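Local coordinates for protein citryl-CoA lyase (PDB 6HXP) that binds coenzyme A and probably cleaves citryl-CoA into acetyl-CoA and oxaloacetate, at residues S70-A73 with A74-A78; Y137-R140 with Y141-D144; A173-I176 with G177-K180; T245-P248 with P249-L252. One frame throughout, in Å; residues are numbered along the deposited sequence. Where two conformers were deposited one is given.

Contact 1: S70-A73 with A74-A78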
loop_
_atom_site.group_PDB
_atom_site.type_symbol
_atom_site.label_atom_id
_atom_site.label_comp_id
_atom_site.label_asym_id
_atom_site.label_seq_id
_atom_site.Cartn_x
_atom_site.Cartn_y
_atom_site.Cartn_z
ATOM N N SER A 70 -8.701 8.289 -5.150
ATOM C CA SER A 70 -8.603 6.843 -5.081
ATOM C C SER A 70 -8.486 6.248 -6.471
ATOM O O SER A 70 -7.692 5.339 -6.688
ATOM C CB SER A 70 -9.796 6.259 -4.340
ATOM O OG SER A 70 -11.015 6.840 -4.820
ATOM N N ALA A 71 -9.335 6.695 -7.411
ATOM C CA ALA A 71 -9.226 6.141 -8.757
ATOM C C ALA A 71 -7.958 6.557 -9.435
ATOM O O ALA A 71 -7.336 5.789 -10.184
ATOM C CB ALA A 71 -10.446 6.520 -9.576
ATOM N N ILE A 72 -7.546 7.809 -9.234
ATOM C CA ILE A 72 -6.317 8.309 -9.831
ATOM C C ILE A 72 -5.139 7.473 -9.303
ATOM O O ILE A 72 -4.285 7.041 -10.081
ATOM C CB ILE A 72 -6.100 9.794 -9.486
ATOM C CG1 ILE A 72 -7.220 10.649 -10.116
ATOM C CG2 ILE A 72 -4.689 10.253 -9.930
ATOM C CD1 ILE A 72 -7.089 12.130 -9.720
ATOM N N ALA A 73 -5.086 7.279 -7.998
ATOM C CA ALA A 73 -3.974 6.505 -7.401
ATOM C C ALA A 73 -3.967 5.064 -7.887
ATOM O O ALA A 73 -2.926 4.518 -8.250
ATOM C CB ALA A 73 -4.032 6.555 -5.877
ATOM N N ALA A 74 -5.139 4.419 -7.867
ATOM C CA ALA A 74 -5.221 3.017 -8.305
ATOM C C ALA A 74 -4.770 2.834 -9.737
ATOM O O ALA A 74 -4.001 1.931 -10.065
ATOM C CB ALA A 74 -6.659 2.521 -8.176
ATOM N N ARG A 75 -5.260 3.705 -10.626
ATOM C CA ARG A 75 -4.911 3.591 -12.027
ATOM C C ARG A 75 -3.461 3.989 -12.314
ATOM O O ARG A 75 -2.821 3.387 -13.169
ATOM C CB ARG A 75 -5.889 4.415 -12.878
ATOM C CG ARG A 75 -7.310 3.865 -12.770
ATOM C CD ARG A 75 -8.352 4.649 -13.581
ATOM N NE ARG A 75 -8.217 4.248 -14.961
ATOM C CZ ARG A 75 -9.138 3.762 -15.814
ATOM N NH1 ARG A 75 -10.445 3.637 -15.450
ATOM N NH2 ARG A 75 -8.786 3.432 -17.033
ATOM N N SER A 76 -2.916 4.956 -11.586
ATOM C CA SER A 76 -1.510 5.360 -11.741
ATOM C C SER A 76 -0.604 4.211 -11.278
ATOM O O SER A 76 0.356 3.880 -11.975
ATOM C CB SER A 76 -1.193 6.632 -10.949
ATOM O OG SER A 76 -1.962 7.699 -11.476
ATOM N N VAL A 77 -0.904 3.561 -10.154
ATOM C CA VAL A 77 -0.125 2.401 -9.732
ATOM C C VAL A 77 -0.221 1.263 -10.769
ATOM O O VAL A 77 0.784 0.672 -11.124
ATOM C CB VAL A 77 -0.542 1.984 -8.322
ATOM C CG1 VAL A 77 -0.032 0.602 -7.972
ATOM C CG2 VAL A 77 -0.008 3.009 -7.322
ATOM N N ALA A 78 -1.419 1.008 -11.307
ATOM C CA ALA A 78 -1.559 0.006 -12.346
ATOM C C ALA A 78 -0.695 0.374 -13.562
ATOM O O ALA A 78 -0.007 -0.496 -14.129
ATOM C CB ALA A 78 -3.018 -0.061 -12.781
#
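The buried alpha-helix 69-79 carries this local contact, in which each carbonyl of S70 to A73 accepts the amide N-H four residues on, from A74 to V77. S70 O takes A74 N at 3.0 Å and A73 O takes V77 N at 2.9 Å, both within the regular helical pattern, and R75 N is bound in the same way by A71 O. The turn becomes distinctive at I72, whose carbonyl oxygen is gripped twice by one residue: I72 O receives S76 N at 2.9 Å and S76 OG at 2.8 Å. The two donors come from opposite faces of the carbonyl plane, the hydroxyl standing 36° out of it. With OG anti to the carbonyl carbon (chi1 -64°), the serine hydroxyl is folded back over its own helix and its polar group is satisfied inside a buried turn. Elsewhere aliphatic atoms lie against the carbonyls, as where R75 CG passes 3.2 Å from A71 O and V77 CG2 sits 3.4 Å from A73 O. R75 then runs away from the helix to form salt bridges with E225 and E224, while S70 OG bonds to H99. On the face bearing A74 and A78 the helix meets V222 of helix 206-228, and V77 packs on V86 and A90 of helix 84-93. A remaining face lies against the same helix of the second subunit, I72 and A73 meeting its S76 and V77 and the reverse, while W5 of the third subunit reaches I72 and S76.

Contact 2: Y137-R140 with Y141-D144; sequences YGHR and YYKD. With COA (coenzyme A), chain B.
K143 NZ reaches back to H139 O at 2.8 Å, in the carbonyl plane, and closes a turn of the coenzyme A-binding loop between helices 120-129 and 147-158. The same ammonium makes two weak bonds, to R140 O at 3.2 Å and to O2A of the coenzyme A diphosphate at 3.3 Å. From the other phosphate of that bridge, O4A accepts R140 NH1 at 3.3 Å, near the guanidinium plane. Y137 O adds a further bond, accepting from the adenine amino group N6A at 3.0 Å. Within the loop, Y141 N donates to H139 ND1 at 2.9 Å, meeting the imidazole at its edge, somewhat tilted from the ring plane; the torsion that places CG anti to the backbone N (chi1 -166°) carries the ring to that amide. Y142 CD2 lies 3.4 Å above the centre of one imidazole face, and the two rings pack obliquely, their planes 46° apart. Were H139 an alanine, Y141 N would probably lose its imidazole acceptor and a gap would open beside the Y142 ring. Farther out, Y141 stacks on H15 of the third subunit. A water links the two halves of the turn, accepting weakly from H139 N and donating to Y142 O at 2.7 Å.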
loop_
_atom_site.group_PDB
_atom_site.type_symbol
_atom_site.label_atom_id
_atom_site.label_comp_id
_atom_site.label_asym_id
_atom_site.label_seq_id
_atom_site.Cartn_x
_atom_site.Cartn_y
_atom_site.Cartn_z
ATOM N N TYR A 137 -22.724 16.703 6.679
ATOM C CA TYR A 137 -23.598 17.742 6.171
ATOM C C TYR A 137 -22.876 18.624 5.175
ATOM O O TYR A 137 -21.677 18.893 5.318
ATOM C CB TYR A 137 -24.151 18.590 7.319
ATOM C CG TYR A 137 -24.992 17.752 8.250
ATOM C CD1 TYR A 137 -24.410 17.047 9.294
ATOM C CD2 TYR A 137 -26.350 17.572 8.018
ATOM C CE1 TYR A 137 -25.141 16.141 10.051
ATOM C CE2 TYR A 137 -27.111 16.732 8.824
ATOM C CZ TYR A 137 -26.501 16.011 9.837
ATOM O OH TYR A 137 -27.205 15.111 10.596
ATOM N N GLY A 138 -23.649 19.100 4.206
ATOM C CA GLY A 138 -23.187 19.980 3.153
ATOM C C GLY A 138 -22.756 19.292 1.876
ATOM O O GLY A 138 -22.270 18.167 1.891
ATOM N N HIS A 139 -22.882 20.013 0.749
ATOM C CA HIS A 139 -22.484 19.507 -0.565
ATOM C C HIS A 139 -22.175 20.691 -1.467
ATOM O O HIS A 139 -22.829 21.716 -1.344
ATOM C CB HIS A 139 -23.614 18.670 -1.179
ATOM C CG HIS A 139 -23.187 17.841 -2.354
ATOM N ND1 HIS A 139 -23.109 18.379 -3.635
ATOM C CD2 HIS A 139 -22.837 16.537 -2.406
ATOM C CE1 HIS A 139 -22.732 17.378 -4.422
ATOM N NE2 HIS A 139 -22.578 16.240 -3.727
ATOM N N ARG A 140 -21.184 20.555 -2.350
ATOM C CA ARG A 140 -20.801 21.650 -3.261
ATOM C C ARG A 140 -21.923 22.063 -4.221
ATOM O O ARG A 140 -22.017 23.239 -4.583
ATOM C CB ARG A 140 -19.545 21.285 -4.087
ATOM C CG ARG A 140 -18.205 21.384 -3.354
ATOM C CD ARG A 140 -17.760 22.814 -3.051
ATOM N NE ARG A 140 -17.573 23.621 -4.263
ATOM C CZ ARG A 140 -18.031 24.860 -4.430
ATOM N NH1 ARG A 140 -18.711 25.462 -3.461
ATOM N NH2 ARG A 140 -17.812 25.507 -5.567
ATOM N N TYR A 141 -22.727 21.103 -4.678
ATOM C CA TYR A 141 -23.818 21.333 -5.633
ATOM C C TYR A 141 -25.211 21.239 -5.017
ATOM O O TYR A 141 -26.053 22.079 -5.293
ATOM C CB TYR A 141 -23.688 20.324 -6.790
ATOM C CG TYR A 141 -24.794 20.415 -7.820
ATOM C CD1 TYR A 141 -24.895 21.514 -8.666
ATOM C CD2 TYR A 141 -25.749 19.411 -7.938
ATOM C CE1 TYR A 141 -25.901 21.596 -9.629
ATOM C CE2 TYR A 141 -26.766 19.486 -8.890
ATOM C CZ TYR A 141 -26.836 20.580 -9.735
ATOM O OH TYR A 141 -27.843 20.657 -10.666
ATOM N N TYR A 142 -25.494 20.175 -4.256
ATOM C CA TYR A 142 -26.831 19.975 -3.701
ATOM C C TYR A 142 -27.093 20.880 -2.514
ATOM O O TYR A 142 -26.468 20.729 -1.473
ATOM C CB TYR A 142 -27.021 18.512 -3.288
ATOM C CG TYR A 142 -26.977 17.569 -4.465
ATOM C CD1 TYR A 142 -27.864 17.703 -5.526
ATOM C CD2 TYR A 142 -26.064 16.523 -4.509
ATOM C CE1 TYR A 142 -27.826 16.839 -6.616
ATOM C CE2 TYR A 142 -25.969 15.695 -5.630
ATOM C CZ TYR A 142 -26.889 15.818 -6.651
ATOM O OH TYR A 142 -26.848 14.953 -7.715
ATOM N N LYS A 143 -28.009 21.834 -2.687
ATOM C CA LYS A 143 -28.372 22.796 -1.643
ATOM C C LYS A 143 -29.793 22.596 -1.137
ATOM O O LYS A 143 -30.194 23.345 -0.256
ATOM C CB LYS A 143 -28.242 24.223 -2.175
ATOM C CG LYS A 143 -26.919 24.542 -2.855
ATOM C CD LYS A 143 -25.712 24.328 -1.958
ATOM C CE LYS A 143 -24.446 24.763 -2.639
ATOM N NZ LYS A 143 -23.251 24.399 -1.848
ATOM N N ASP A 144 -30.587 21.714 -1.764
ATOM C CA ASP A 144 -31.973 21.407 -1.354
ATOM C C ASP A 144 -31.962 20.068 -0.646
ATOM O O ASP A 144 -32.400 19.939 0.500
ATOM C CB ASP A 144 -32.901 21.373 -2.598
ATOM C CG ASP A 144 -34.376 21.100 -2.345
ATOM O OD1 ASP A 144 -34.777 21.031 -1.163
ATOM O OD2 ASP A 144 -35.131 20.933 -3.339
HETATM N N1A COA B . -21.244 22.251 9.264
HETATM C C2A COA B . -21.289 23.550 9.587
HETATM N N3A COA B . -21.125 24.615 8.796
HETATM C C4A COA B . -20.881 24.246 7.531
HETATM C C5A COA B . -20.795 22.948 7.050
HETATM C C6A COA B . -20.997 21.908 7.979
HETATM N N6A COA B . -20.983 20.613 7.653
HETATM N N7A COA B . -20.549 22.947 5.686
HETATM C C8A COA B . -20.504 24.219 5.377
HETATM N N9A COA B . -20.705 25.062 6.440
HETATM C C1B COA B . -20.818 26.521 6.421
HETATM C C2B COA B . -20.055 27.232 5.290
HETATM O O2B COA B . -18.815 27.739 5.773
HETATM C C3B COA B . -21.031 28.353 4.945
HETATM O O3B COA B . -20.964 29.394 5.946
HETATM P P3B COA B . -21.307 30.967 5.729
HETATM O O7A COA B . -21.645 31.266 4.301
HETATM O O8A COA B . -22.460 31.285 6.687
HETATM O O9A COA B . -20.066 31.724 6.217
HETATM C C4B COA B . -22.383 27.672 5.114
HETATM O O4B COA B . -22.191 26.856 6.288
HETATM C C5B COA B . -22.845 26.792 3.978
HETATM O O5B COA B . -22.606 27.434 2.709
HETATM P P1A COA B . -22.433 26.569 1.345
HETATM O O1A COA B . -22.026 27.446 0.224
HETATM O O2A COA B . -23.763 25.845 1.130
HETATM O O3A COA B . -21.331 25.453 1.623
HETATM P P2A COA B . -19.862 25.220 1.055
HETATM O O4A COA B . -19.860 25.295 -0.425
HETATM O O5A COA B . -18.967 26.265 1.726
HETATM O O6A COA B . -19.340 23.779 1.617
HETATM C CBP COA B . -18.423 21.536 1.384
HETATM C CCP COA B . -19.249 22.643 0.736
HETATM C CDP COA B . -18.814 20.203 0.727
HETATM C CEP COA B . -16.942 21.813 1.096
HETATM C CAP COA B . -18.623 21.444 2.920
HETATM O OAP COA B . -19.966 21.653 3.329
HETATM C C9P COA B . -18.075 20.161 3.538
HETATM O O9P COA B . -16.876 20.051 3.782
HETATM N N8P COA B . -18.966 19.208 3.826
HETATM C C7P COA B . -18.620 17.999 4.563
HETATM C C6P COA B . -18.421 18.276 6.040
HETATM C C5P COA B . -17.737 17.135 6.755
HETATM O O5P COA B . -18.230 16.008 6.769
HETATM N N4P COA B . -16.602 17.443 7.384
HETATM C C3P COA B . -16.078 16.705 8.527
HETATM C C2P COA B . -15.494 15.351 8.172
HETATM S S1P COA B . -14.214 15.623 6.917
HETATM O O HOH W 1 -25.773 21.547 1.040
#

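Contact 3: A173-I176 with G177-K180. With COA (coenzyme A), chain B.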
loop_
_atom_site.group_PDB
_atom_site.type_symbol
_atom_site.label_atom_id
_atom_site.label_comp_id
_atom_site.label_asym_id
_atom_site.label_seq_id
_atom_site.Cartn_x
_atom_site.Cartn_y
_atom_site.Cartn_z
ATOM N N ALA A 173 -30.140 18.385 9.896
ATOM C CA ALA A 173 -30.072 19.161 8.647
ATOM C C ALA A 173 -31.098 20.291 8.665
ATOM O O ALA A 173 -30.789 21.433 8.306
ATOM C CB ALA A 173 -30.338 18.281 7.453
ATOM N N GLU A 174 -32.315 19.974 9.102
ATOM C CA GLU A 174 -33.389 20.972 9.157
ATOM C C GLU A 174 -33.016 22.097 10.118
ATOM O O GLU A 174 -33.210 23.288 9.796
ATOM C CB GLU A 174 -34.700 20.278 9.576
ATOM C CG GLU A 174 -35.901 21.193 9.722
ATOM C CD GLU A 174 -37.234 20.481 9.869
ATOM O OE1 GLU A 174 -37.246 19.318 10.334
ATOM O OE2 GLU A 174 -38.273 21.104 9.547
ATOM N N GLU A 175 -32.454 21.739 11.283
ATOM C CA GLU A 175 -32.042 22.734 12.281
ATOM C C GLU A 175 -30.868 23.599 11.814
ATOM O O GLU A 175 -30.834 24.797 12.144
ATOM C CB GLU A 175 -31.710 22.046 13.607
ATOM C CG GLU A 175 -31.398 22.982 14.753
ATOM C CD GLU A 175 -32.523 23.934 15.127
ATOM O OE1 GLU A 175 -33.712 23.605 14.901
ATOM O OE2 GLU A 175 -32.204 25.012 15.671
ATOM N N ILE A 176 -29.904 23.026 11.076
ATOM C CA ILE A 176 -28.796 23.833 10.543
ATOM C C ILE A 176 -29.393 24.905 9.619
ATOM O O ILE A 176 -29.029 26.084 9.729
ATOM C CB ILE A 176 -27.724 22.980 9.815
ATOM C CG1 ILE A 176 -26.990 22.035 10.780
ATOM C CG2 ILE A 176 -26.704 23.893 9.134
ATOM C CD1 ILE A 176 -26.240 20.897 10.039
ATOM N N GLY A 177 -30.337 24.500 8.765
ATOM C CA GLY A 177 -31.037 25.406 7.855
ATOM C C GLY A 177 -31.753 26.521 8.568
ATOM O O GLY A 177 -31.694 27.678 8.131
ATOM N N ARG A 178 -32.416 26.174 9.676
ATOM C CA ARG A 178 -33.158 27.106 10.519
ATOM C C ARG A 178 -32.212 28.128 11.170
ATOM O O ARG A 178 -32.500 29.328 11.159
ATOM C CB ARG A 178 -33.909 26.302 11.592
ATOM C CG ARG A 178 -35.039 27.033 12.261
ATOM C CD ARG A 178 -35.823 26.075 13.140
ATOM N NE ARG A 178 -36.735 25.221 12.370
ATOM C CZ ARG A 178 -36.735 23.891 12.381
ATOM N NH1 ARG A 178 -37.638 23.217 11.681
ATOM N NH2 ARG A 178 -35.825 23.223 13.080
ATOM N N GLN A 179 -31.082 27.659 11.719
ATOM C CA GLN A 179 -30.096 28.524 12.380
ATOM C C GLN A 179 -29.248 29.348 11.407
ATOM O O GLN A 179 -28.977 30.512 11.698
ATOM C CB GLN A 179 -29.219 27.722 13.344
ATOM C CG GLN A 179 -30.012 27.274 14.568
ATOM C CD GLN A 179 -29.168 26.667 15.655
ATOM O OE1 GLN A 179 -28.017 27.043 15.881
ATOM N NE2 GLN A 179 -29.728 25.712 16.369
ATOM N N LYS A 180 -28.862 28.794 10.259
ATOM C CA LYS A 180 -28.066 29.556 9.282
ATOM C C LYS A 180 -28.895 30.393 8.275
ATOM O O LYS A 180 -28.316 31.226 7.584
ATOM C CB LYS A 180 -27.148 28.612 8.492
ATOM C CG LYS A 180 -26.097 27.929 9.359
ATOM C CD LYS A 180 -24.801 27.609 8.602
ATOM C CE LYS A 180 -23.667 28.557 8.934
ATOM N NZ LYS A 180 -23.976 29.964 8.567
HETATM N N1A COA B . -21.244 22.251 9.264
HETATM C C2A COA B . -21.289 23.550 9.587
HETATM N N3A COA B . -21.125 24.615 8.796
HETATM C C4A COA B . -20.881 24.246 7.531
HETATM C C5A COA B . -20.795 22.948 7.050
HETATM C C6A COA B . -20.997 21.908 7.979
HETATM N N6A COA B . -20.983 20.613 7.653
HETATM N N7A COA B . -20.549 22.947 5.686
HETATM C C8A COA B . -20.504 24.219 5.377
HETATM N N9A COA B . -20.705 25.062 6.440
HETATM C C1B COA B . -20.818 26.521 6.421
HETATM C C2B COA B . -20.055 27.232 5.290
HETATM O O2B COA B . -18.815 27.739 5.773
HETATM C C3B COA B . -21.031 28.353 4.945
HETATM O O3B COA B . -20.964 29.394 5.946
HETATM P P3B COA B . -21.307 30.967 5.729
HETATM O O7A COA B . -21.645 31.266 4.301
HETATM O O8A COA B . -22.460 31.285 6.687
HETATM O O9A COA B . -20.066 31.724 6.217
HETATM C C4B COA B . -22.383 27.672 5.114
HETATM O O4B COA B . -22.191 26.856 6.288
HETATM C C5B COA B . -22.845 26.792 3.978
HETATM O O5B COA B . -22.606 27.434 2.709
HETATM P P1A COA B . -22.433 26.569 1.345
HETATM O O1A COA B . -22.026 27.446 0.224
HETATM O O2A COA B . -23.763 25.845 1.130
HETATM O O3A COA B . -21.331 25.453 1.623
HETATM P P2A COA B . -19.862 25.220 1.055
HETATM O O4A COA B . -19.860 25.295 -0.425
HETATM O O5A COA B . -18.967 26.265 1.726
HETATM O O6A COA B . -19.340 23.779 1.617
HETATM C CBP COA B . -18.423 21.536 1.384
HETATM C CCP COA B . -19.249 22.643 0.736
HETATM C CDP COA B . -18.814 20.203 0.727
HETATM C CEP COA B . -16.942 21.813 1.096
HETATM C CAP COA B . -18.623 21.444 2.920
HETATM O OAP COA B . -19.966 21.653 3.329
HETATM C C9P COA B . -18.075 20.161 3.538
HETATM O O9P COA B . -16.876 20.051 3.782
HETATM N N8P COA B . -18.966 19.208 3.826
HETATM C C7P COA B . -18.620 17.999 4.563
HETATM C C6P COA B . -18.421 18.276 6.040
HETATM C C5P COA B . -17.737 17.135 6.755
HETATM O O5P COA B . -18.230 16.008 6.769
HETATM N N4P COA B . -16.602 17.443 7.384
HETATM C C3P COA B . -16.078 16.705 8.527
HETATM C C2P COA B . -15.494 15.351 8.172
HETATM S S1P COA B . -14.214 15.623 6.917
#
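The R178 guanidinium has E174 O over one face, displaced toward the rim, and E175 OE1 at its edge, in a salt-bridge network along helix 164-180. R178 NH2 donates to E175 OE1 at 2.8 Å in the guanidinium plane, although the carboxylate, met on its anti side, is turned 42° against that group. R178 NH1 pairs with E174 OE2 at 3.1 Å. Both bridges are described for one of the two deposited conformers of R178. The other carboxylate oxygen holds the Q179 amide: Q179 NE2 donates to the anti lone pair of E175 OE2 at 2.7 Å, nearly straight at 174°. A bend at chi2 (60°) turns the E175 carboxylate toward the following turn, where its two oxygens serve two partners. A leucine in its place would probably deprive R178 of one charge partner and leave the Q179 amide less firmly oriented. On another side of the helix I176 CG2 lies 4.1 Å from K180 CG, and K180 NZ continues to O8A of the coenzyme A 3'-phosphate at 2.8 Å. Helix 120-129 covers E175 and Q179, with E121 O taking a second bond from Q179 NE2, while I176 packs against I134, Y137 and L184 of the neighbouring loops.

Contact 4: T245-P248 with P249-L252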
loop_
_atom_site.group_PDB
_atom_site.type_symbol
_atom_site.label_atom_id
_atom_site.label_comp_id
_atom_site.label_asym_id
_atom_site.label_seq_id
_atom_site.Cartn_x
_atom_site.Cartn_y
_atom_site.Cartn_z
ATOM N N THR A 245 7.096 26.348 -8.910
ATOM C CA THR A 245 7.071 27.442 -7.953
ATOM C C THR A 245 8.363 27.542 -7.145
ATOM O O THR A 245 8.408 28.297 -6.174
ATOM C CB THR A 245 5.884 27.154 -6.989
ATOM O OG1 THR A 245 6.137 25.921 -6.312
ATOM C CG2 THR A 245 4.550 27.035 -7.720
ATOM N N GLY A 246 9.396 26.785 -7.514
ATOM C CA GLY A 246 10.601 26.741 -6.728
ATOM C C GLY A 246 11.737 27.645 -7.138
ATOM O O GLY A 246 11.536 28.705 -7.780
ATOM N N SER A 247 12.968 27.249 -6.764
ATOM C CA SER A 247 14.156 28.030 -7.099
ATOM C C SER A 247 14.381 27.982 -8.570
ATOM O O SER A 247 14.459 26.891 -9.133
ATOM C CB SER A 247 15.426 27.452 -6.456
ATOM O OG SER A 247 16.600 28.120 -6.932
ATOM N N PRO A 248 14.743 29.104 -9.181
ATOM C CA PRO A 248 15.222 29.023 -10.562
ATOM C C PRO A 248 16.602 28.304 -10.595
ATOM O O PRO A 248 17.263 28.137 -9.562
ATOM C CB PRO A 248 15.422 30.483 -10.951
ATOM C CG PRO A 248 14.553 31.260 -9.991
ATOM C CD PRO A 248 14.649 30.495 -8.717
ATOM N N PRO A 249 17.041 27.833 -11.749
ATOM C CA PRO A 249 18.361 27.200 -11.832
ATOM C C PRO A 249 19.501 28.023 -11.247
ATOM O O PRO A 249 19.589 29.269 -11.403
ATOM C CB PRO A 249 18.552 26.937 -13.326
ATOM C CG PRO A 249 17.162 26.855 -13.855
ATOM C CD PRO A 249 16.395 27.880 -13.075
ATOM N N ARG A 250 20.408 27.310 -10.623
ATOM C CA ARG A 250 21.553 27.890 -9.975
ATOM C C ARG A 250 22.686 26.904 -10.016
ATOM O O ARG A 250 22.502 25.704 -10.039
ATOM C CB ARG A 250 21.214 28.235 -8.539
ATOM C CG ARG A 250 20.460 27.093 -7.870
ATOM C CD ARG A 250 20.026 27.503 -6.547
ATOM N NE ARG A 250 19.219 26.510 -5.821
ATOM C CZ ARG A 250 19.028 26.610 -4.514
ATOM N NH1 ARG A 250 19.499 27.674 -3.847
ATOM N NH2 ARG A 250 18.305 25.690 -3.864
ATOM N N GLU A 251 23.914 27.439 -10.067
ATOM C CA GLU A 251 25.091 26.607 -10.081
ATOM C C GLU A 251 25.480 26.176 -8.693
ATOM O O GLU A 251 25.330 26.953 -7.725
ATOM C CB GLU A 251 26.264 27.443 -10.657
ATOM C CG GLU A 251 26.121 27.828 -12.111
ATOM C CD GLU A 251 26.281 26.699 -13.104
ATOM O OE1 GLU A 251 25.864 26.893 -14.268
ATOM O OE2 GLU A 251 26.857 25.647 -12.741
ATOM N N LEU A 252 26.051 24.990 -8.562
ATOM C CA LEU A 252 26.648 24.603 -7.299
ATOM C C LEU A 252 27.852 25.520 -7.068
ATOM O O LEU A 252 28.477 25.958 -8.029
ATOM C CB LEU A 252 27.277 23.195 -7.345
ATOM C CG LEU A 252 26.465 22.015 -7.154
ATOM C CD1 LEU A 252 27.343 20.746 -7.297
ATOM C CD2 LEU A 252 25.743 22.008 -5.776
#
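From S247 through P248 and P249 to R250 the backbone is extended, the serine and both prolines keeping to the polyproline II region, and no hydrogen bond joins 245-248 to 249-252. The two proline rings follow one another closely, with P248 CB 3.5 Å from P249 CD, a closeness that follows largely from the peptide bond joining the two residues. In the conformer of S247 described here, one of two deposited, OG is anti to the backbone N (chi1 172°) and donates to P248 O at 2.7 Å, tilted 15° from the carbonyl plane. The same serine lies over one face of the R250 guanidinium, its CB offset toward the rim and 3.8 Å above the plane. S247 OG comes within 3.3 Å of R250 NE, but the angle is too poor for a hydrogen bond. R250 starts from the narrow space between its backbone N and carbonyl carbon (chi1 45°) and is then extended to NE, so that its length runs back beside S247. Its charge is answered in the fourth subunit, by a salt bridge to E44 and by the carbonyls of R20 and G43; P249 packs on I13 of that chain. The chemistry thus implies a proline-stiffened arm whose arginine bonds to a neighbouring subunit, rather than a turn held by bonds of its own.

In the fold
Read from the N terminus, the four contacts come in series, and since each joins adjoining segments, none closes a long loop, nests in another or crosses it. Contact 1 spans about two turns of helix 69-79, where the helix meets other subunits and helices 84-93 and 206-228. Contacts 2 and 3, with centres 13 Å apart, touch each other through Y137, which packs on A173 and I176, and they share coenzyme A, one at its diphosphate and adenine, the other at its 3'-phosphate. Contact 4 lies in the C-terminal arm, its centre about 52 Å from that of contact 3, and joins the fourth subunit. Local contacts thus serve helix packing, ligand binding and assembly in turn.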